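Local coordinates for devB protein (Vibrio cholerae O1 biovar eltor str. N16961, PDB 1Y89), which is of undetermined function but probably hydrolyses 6-phosphogluconolactone in the pentose phosphate pathway, at residues K179-A184 with A216-T221; R186-V191 with V224-L229. All blocks are in the same frame, centred on the assembly; numbering follows the deposited sequence.

Contact 1: residues K179-A184 with A216-T221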
# COMPACT_ATOMS: atom_id res chain seq x y z
N LYS A 179 13.84 -13.17 14.29
CA LYS A 179 12.76 -13.09 15.26
C LYS A 179 12.29 -11.66 15.51
O LYS A 179 11.08 -11.41 15.62
CB LYS A 179 13.27 -13.70 16.58
CG LYS A 179 12.37 -13.54 17.74
CD LYS A 179 13.05 -14.28 18.93
CE LYS A 179 12.18 -14.27 20.12
NZ LYS A 179 12.73 -15.15 21.25
N VAL A 180 13.24 -10.73 15.62
CA VAL A 180 12.83 -9.33 15.83
C VAL A 180 12.12 -8.77 14.58
O VAL A 180 11.09 -8.06 14.67
CB VAL A 180 14.05 -8.46 16.21
CG1 VAL A 180 13.65 -6.99 16.35
CG2 VAL A 180 14.70 -9.02 17.54
N LEU A 181 12.66 -9.05 13.40
CA LEU A 181 11.94 -8.63 12.17
C LEU A 181 10.53 -9.19 12.06
O LEU A 181 9.59 -8.47 11.70
CB LEU A 181 12.74 -9.00 10.91
CG LEU A 181 13.88 -8.10 10.47
CD1 LEU A 181 14.83 -7.68 11.61
CD2 LEU A 181 14.71 -8.82 9.30
N GLN A 182 10.38 -10.47 12.37
CA GLN A 182 9.09 -11.14 12.31
C GLN A 182 8.08 -10.57 13.34
O GLN A 182 6.86 -10.59 13.09
CB GLN A 182 9.31 -12.64 12.53
CG GLN A 182 10.05 -13.35 11.39
CD GLN A 182 10.60 -14.73 11.79
OE1 GLN A 182 10.91 -14.97 12.96
NE2 GLN A 182 10.77 -15.63 10.81
N ALA A 183 8.57 -10.08 14.48
CA ALA A 183 7.70 -9.51 15.51
C ALA A 183 7.23 -8.07 15.27
O ALA A 183 6.35 -7.56 15.99
CB ALA A 183 8.39 -9.62 16.88
N ALA A 184 7.83 -7.40 14.29
CA ALA A 184 7.55 -5.98 14.03
C ALA A 184 6.14 -5.74 13.46
O ALA A 184 5.56 -6.63 12.82
CB ALA A 184 8.61 -5.39 13.13
N ALA A 216 13.47 -13.24 1.13
CA ALA A 216 12.29 -14.03 0.69
C ALA A 216 11.56 -14.75 1.85
O ALA A 216 10.35 -14.99 1.78
CB ALA A 216 12.69 -15.06 -0.36
N LYS A 217 12.30 -15.10 2.90
CA LYS A 217 11.80 -15.92 4.01
C LYS A 217 11.26 -15.15 5.21
O LYS A 217 10.50 -15.70 6.03
CB LYS A 217 12.93 -16.84 4.52
CG LYS A 217 13.37 -17.87 3.51
CD LYS A 217 14.41 -18.80 4.14
CE LYS A 217 15.18 -19.57 3.08
NZ LYS A 217 14.29 -20.58 2.42
N ILE A 218 11.67 -13.90 5.36
CA ILE A 218 11.37 -13.17 6.59
C ILE A 218 10.20 -12.23 6.34
O ILE A 218 10.26 -11.36 5.47
CB ILE A 218 12.65 -12.41 7.11
CG1 ILE A 218 13.66 -13.44 7.65
CG2 ILE A 218 12.28 -11.43 8.23
CD1 ILE A 218 15.08 -12.86 7.88
N HIS A 219 9.11 -12.43 7.08
CA HIS A 219 7.99 -11.48 6.98
C HIS A 219 7.44 -11.20 8.37
O HIS A 219 7.61 -12.02 9.31
CB HIS A 219 6.86 -12.02 6.05
CG HIS A 219 6.42 -13.41 6.40
ND1 HIS A 219 6.98 -14.53 5.82
CD2 HIS A 219 5.49 -13.85 7.28
CE1 HIS A 219 6.41 -15.61 6.34
NE2 HIS A 219 5.51 -15.23 7.23
N SER A 220 6.78 -10.07 8.52
CA SER A 220 6.05 -9.82 9.77
C SER A 220 5.01 -10.93 9.96
O SER A 220 4.15 -11.16 9.07
CB SER A 220 5.35 -8.48 9.71
OG SER A 220 4.59 -8.29 10.88
N THR A 221 5.06 -11.59 11.12
CA THR A 221 4.11 -12.66 11.43
C THR A 221 2.66 -12.19 11.46
O THR A 221 1.80 -12.81 10.84
CB THR A 221 4.42 -13.33 12.80
OG1 THR A 221 5.83 -13.62 12.86
CG2 THR A 221 3.59 -14.64 13.02
O HOH W 1 9.20 -15.12 8.46

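Contact 2: residues R186-V191 with V224-L229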
# COMPACT_ATOMS: atom_id res chain seq x y z
N ARG A 186 5.47 -3.70 11.13
CA ARG A 186 5.62 -3.30 9.74
C ARG A 186 7.07 -3.40 9.36
O ARG A 186 7.94 -2.84 10.05
CB ARG A 186 5.11 -1.86 9.56
CG ARG A 186 5.32 -1.30 8.12
CD ARG A 186 4.90 0.17 8.09
NE ARG A 186 5.01 0.72 6.73
CZ ARG A 186 4.94 2.01 6.43
NH1 ARG A 186 4.77 2.92 7.40
NH2 ARG A 186 5.07 2.38 5.16
N ILE A 187 7.38 -4.15 8.30
CA ILE A 187 8.74 -4.17 7.78
C ILE A 187 8.64 -3.86 6.30
O ILE A 187 7.67 -4.25 5.64
CB ILE A 187 9.50 -5.52 8.05
CG1 ILE A 187 8.96 -6.65 7.15
CG2 ILE A 187 9.39 -5.94 9.58
CD1 ILE A 187 9.72 -8.05 7.33
N SER A 188 9.63 -3.14 5.78
CA SER A 188 9.55 -2.61 4.43
C SER A 188 10.88 -2.81 3.76
O SER A 188 11.86 -2.18 4.15
CB SER A 188 9.21 -1.10 4.42
OG SER A 188 8.06 -0.80 5.21
N TYR A 189 10.90 -3.70 2.77
CA TYR A 189 12.11 -3.95 1.98
C TYR A 189 12.20 -2.90 0.88
O TYR A 189 11.26 -2.76 0.09
CB TYR A 189 12.04 -5.33 1.34
CG TYR A 189 12.13 -6.47 2.33
CD1 TYR A 189 13.36 -6.82 2.89
CD2 TYR A 189 10.98 -7.23 2.67
CE1 TYR A 189 13.49 -7.86 3.79
CE2 TYR A 189 11.07 -8.29 3.60
CZ TYR A 189 12.33 -8.60 4.13
OH TYR A 189 12.49 -9.64 5.03
N LEU A 190 13.28 -2.12 0.89
CA LEU A 190 13.42 -0.96 0.01
C LEU A 190 14.40 -1.41 -1.06
O LEU A 190 15.61 -1.57 -0.80
CB LEU A 190 13.96 0.26 0.77
CG LEU A 190 13.20 0.62 2.07
CD1 LEU A 190 13.84 1.89 2.72
CD2 LEU A 190 11.67 0.80 1.79
N VAL A 191 13.87 -1.64 -2.27
CA VAL A 191 14.64 -2.37 -3.30
C VAL A 191 14.55 -1.58 -4.59
O VAL A 191 13.57 -1.71 -5.31
CB VAL A 191 14.09 -3.79 -3.50
CG1 VAL A 191 15.00 -4.57 -4.46
CG2 VAL A 191 14.00 -4.53 -2.15
N VAL A 224 2.38 -6.07 8.81
CA VAL A 224 2.54 -5.76 7.41
C VAL A 224 3.98 -6.02 6.91
O VAL A 224 4.95 -5.57 7.55
CB VAL A 224 2.18 -4.25 7.20
CG1 VAL A 224 2.35 -3.84 5.74
CG2 VAL A 224 0.69 -4.05 7.61
N THR A 225 4.12 -6.71 5.78
CA THR A 225 5.42 -6.81 5.12
C THR A 225 5.27 -6.06 3.79
O THR A 225 4.32 -6.31 3.05
CB THR A 225 5.78 -8.27 4.83
OG1 THR A 225 5.81 -9.00 6.05
CG2 THR A 225 7.16 -8.36 4.17
N GLU A 226 6.21 -5.16 3.49
CA GLU A 226 6.12 -4.36 2.29
C GLU A 226 7.33 -4.51 1.42
O GLU A 226 8.47 -4.66 1.92
CB GLU A 226 5.98 -2.88 2.65
CG GLU A 226 4.83 -2.63 3.56
CD GLU A 226 4.66 -1.19 3.94
OE1 GLU A 226 5.66 -0.54 4.36
OE2 GLU A 226 3.52 -0.72 3.82
N TRP A 227 7.10 -4.38 0.12
CA TRP A 227 8.16 -4.27 -0.86
C TRP A 227 7.99 -2.94 -1.58
O TRP A 227 6.94 -2.70 -2.22
CB TRP A 227 8.07 -5.45 -1.86
CG TRP A 227 8.39 -6.76 -1.18
CD1 TRP A 227 7.56 -7.51 -0.41
CD2 TRP A 227 9.66 -7.39 -1.15
NE1 TRP A 227 8.25 -8.62 0.08
CE2 TRP A 227 9.53 -8.56 -0.38
CE3 TRP A 227 10.89 -7.10 -1.74
CZ2 TRP A 227 10.60 -9.44 -0.16
CZ3 TRP A 227 11.96 -7.98 -1.52
CH2 TRP A 227 11.80 -9.12 -0.74
N TYR A 228 8.98 -2.06 -1.47
CA TYR A 228 8.95 -0.75 -2.14
C TYR A 228 9.92 -0.85 -3.32
O TYR A 228 11.12 -1.03 -3.09
CB TYR A 228 9.47 0.35 -1.20
CG TYR A 228 8.44 0.90 -0.22
CD1 TYR A 228 7.80 0.06 0.68
CD2 TYR A 228 8.12 2.25 -0.20
CE1 TYR A 228 6.84 0.57 1.55
CE2 TYR A 228 7.17 2.76 0.66
CZ TYR A 228 6.52 1.91 1.53
OH TYR A 228 5.54 2.40 2.36
N LEU A 229 9.43 -0.76 -4.55
CA LEU A 229 10.32 -0.85 -5.70
C LEU A 229 10.18 0.41 -6.54
O LEU A 229 9.14 1.08 -6.48
CB LEU A 229 9.92 -2.04 -6.60
CG LEU A 229 9.73 -3.45 -6.02
CD1 LEU A 229 9.51 -4.42 -7.16
CD2 LEU A 229 10.84 -3.94 -5.14

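Contact 1: residues K179-A184 with A216-T221
The last turn of helix 178-183 meets the chain that runs out of helix 214-217, with the backbones nearest at Gln182 and Ser220, whose CA atoms are 4.2 Å apart. Thr221 N donates to Gln182 O over 2.8 Å, nearly straight at 168°. Ser220 OG reaches O of Ala184, the residue just past helix 178-183, at 2.7 Å and also bonds Gly223 N; its torsion, OG anti to the backbone N (chi1 176°), turns the hydroxyl to that carbonyl. Gln182 lays CB and CG alongside His219 O, with CG 3.5 Å from it, and its extended chain carries NE2 to a water 2.9 Å away. That water accepts from NE2 and His219 N and donates to Lys217 O, tying the amide to the end of helix 214-217. Deeper in, Ile218 CG2 fits against Leu181, 3.6 Å from CB and 3.7 Å from CD2, the two side chains crossing at a slant. Leu181 continues onto Ile135 and Leu137 of strand 134-137, where Ala184 also packs on Ile135, and Ile218 rests on Leu148, so the contact joins two helix ends over one end of the central sheet.

Contact 2: residues R186-V191 with V224-L229
Arg186 and Glu226 meet on one face of a parallel strand pair, 186-191 beside 224-229, whose backbones bond from Ile187 N to Val224 O through to Val191 N to Tyr228 O. From CB, Arg186 runs extended to NE with CG anti to the backbone N (chi1 176°). CG passes Val224 CB at 4.4 Å, and CG and CD both lie near Glu226 OE1. NE then donates to OE1 at 2.8 Å, from above the carboxylate plane, while NH2 reaches the same oxygen at 3.1 Å on its syn lone pair. Carboxylate and guanidinium planes are nearly perpendicular (83°), yet OE1 lies in the guanidinium plane. At the tip, NH2 makes a weak bond to Tyr228 OH and a salt bridge to Asp20, NH1 bonds Tyr24 OH, and Trp134 provides a cation-pi partner. Ser188 OG takes the anti lone pair of Glu226 OE1 at 2.6 Å. Farther along this face Leu190 CD2 packs on Tyr228 CB.

On the opposite face, Tyr189 and Trp227 form an offset stack, centroids 4.5 Å apart and planes at 26°, with Tyr189 CB also over the indole six-membered ring as a CH-pi contact. Thr225 CG2 touches the edge of the tyrosine ring, and Val191 CB packs on Leu229 CD2.

Flanked by strands 134-137 and 2-7, the pair is joined through helices 197-205 and 214-217 as a beta-alpha-beta crossover, consistent with the family's Rossmann-like fold. One face is largely apolar and aromatic; the other buries a charged pair. Three donors grip OE1 and Asn3 ND2 holds OE2, which together probably set the carboxylate's rotation and stabilise its negative charge. Asp20 adds a second carboxylate beside the arginine, which probably helps keep the guanidinium charged; a bound polyether also touches Arg186.

In the fold
Contacts 1 and 2 hold successive pieces of the same two chain passages: helix 178-183 leads into strand 186-191, and helix 214-217 into strand 224-230. Contact 2 is the buried one, side by side within the parallel part of the mixed sheet; contact 1 is partly buried, with Gln182 and Thr221 toward the outside. Contact 1 relies on backbone carbonyls met by a backbone N-H and a serine hydroxyl, plus a water shared with a glutamine amide, whereas contact 2 combines regular strand bonding with a side-chain charge network and stacked rings. They join directly through probable hydrogen bonds, Tyr189 OH with Ile218 O and Ser220 N with Thr225 OG1, tying the turn after helix 214-217 to the aromatic face.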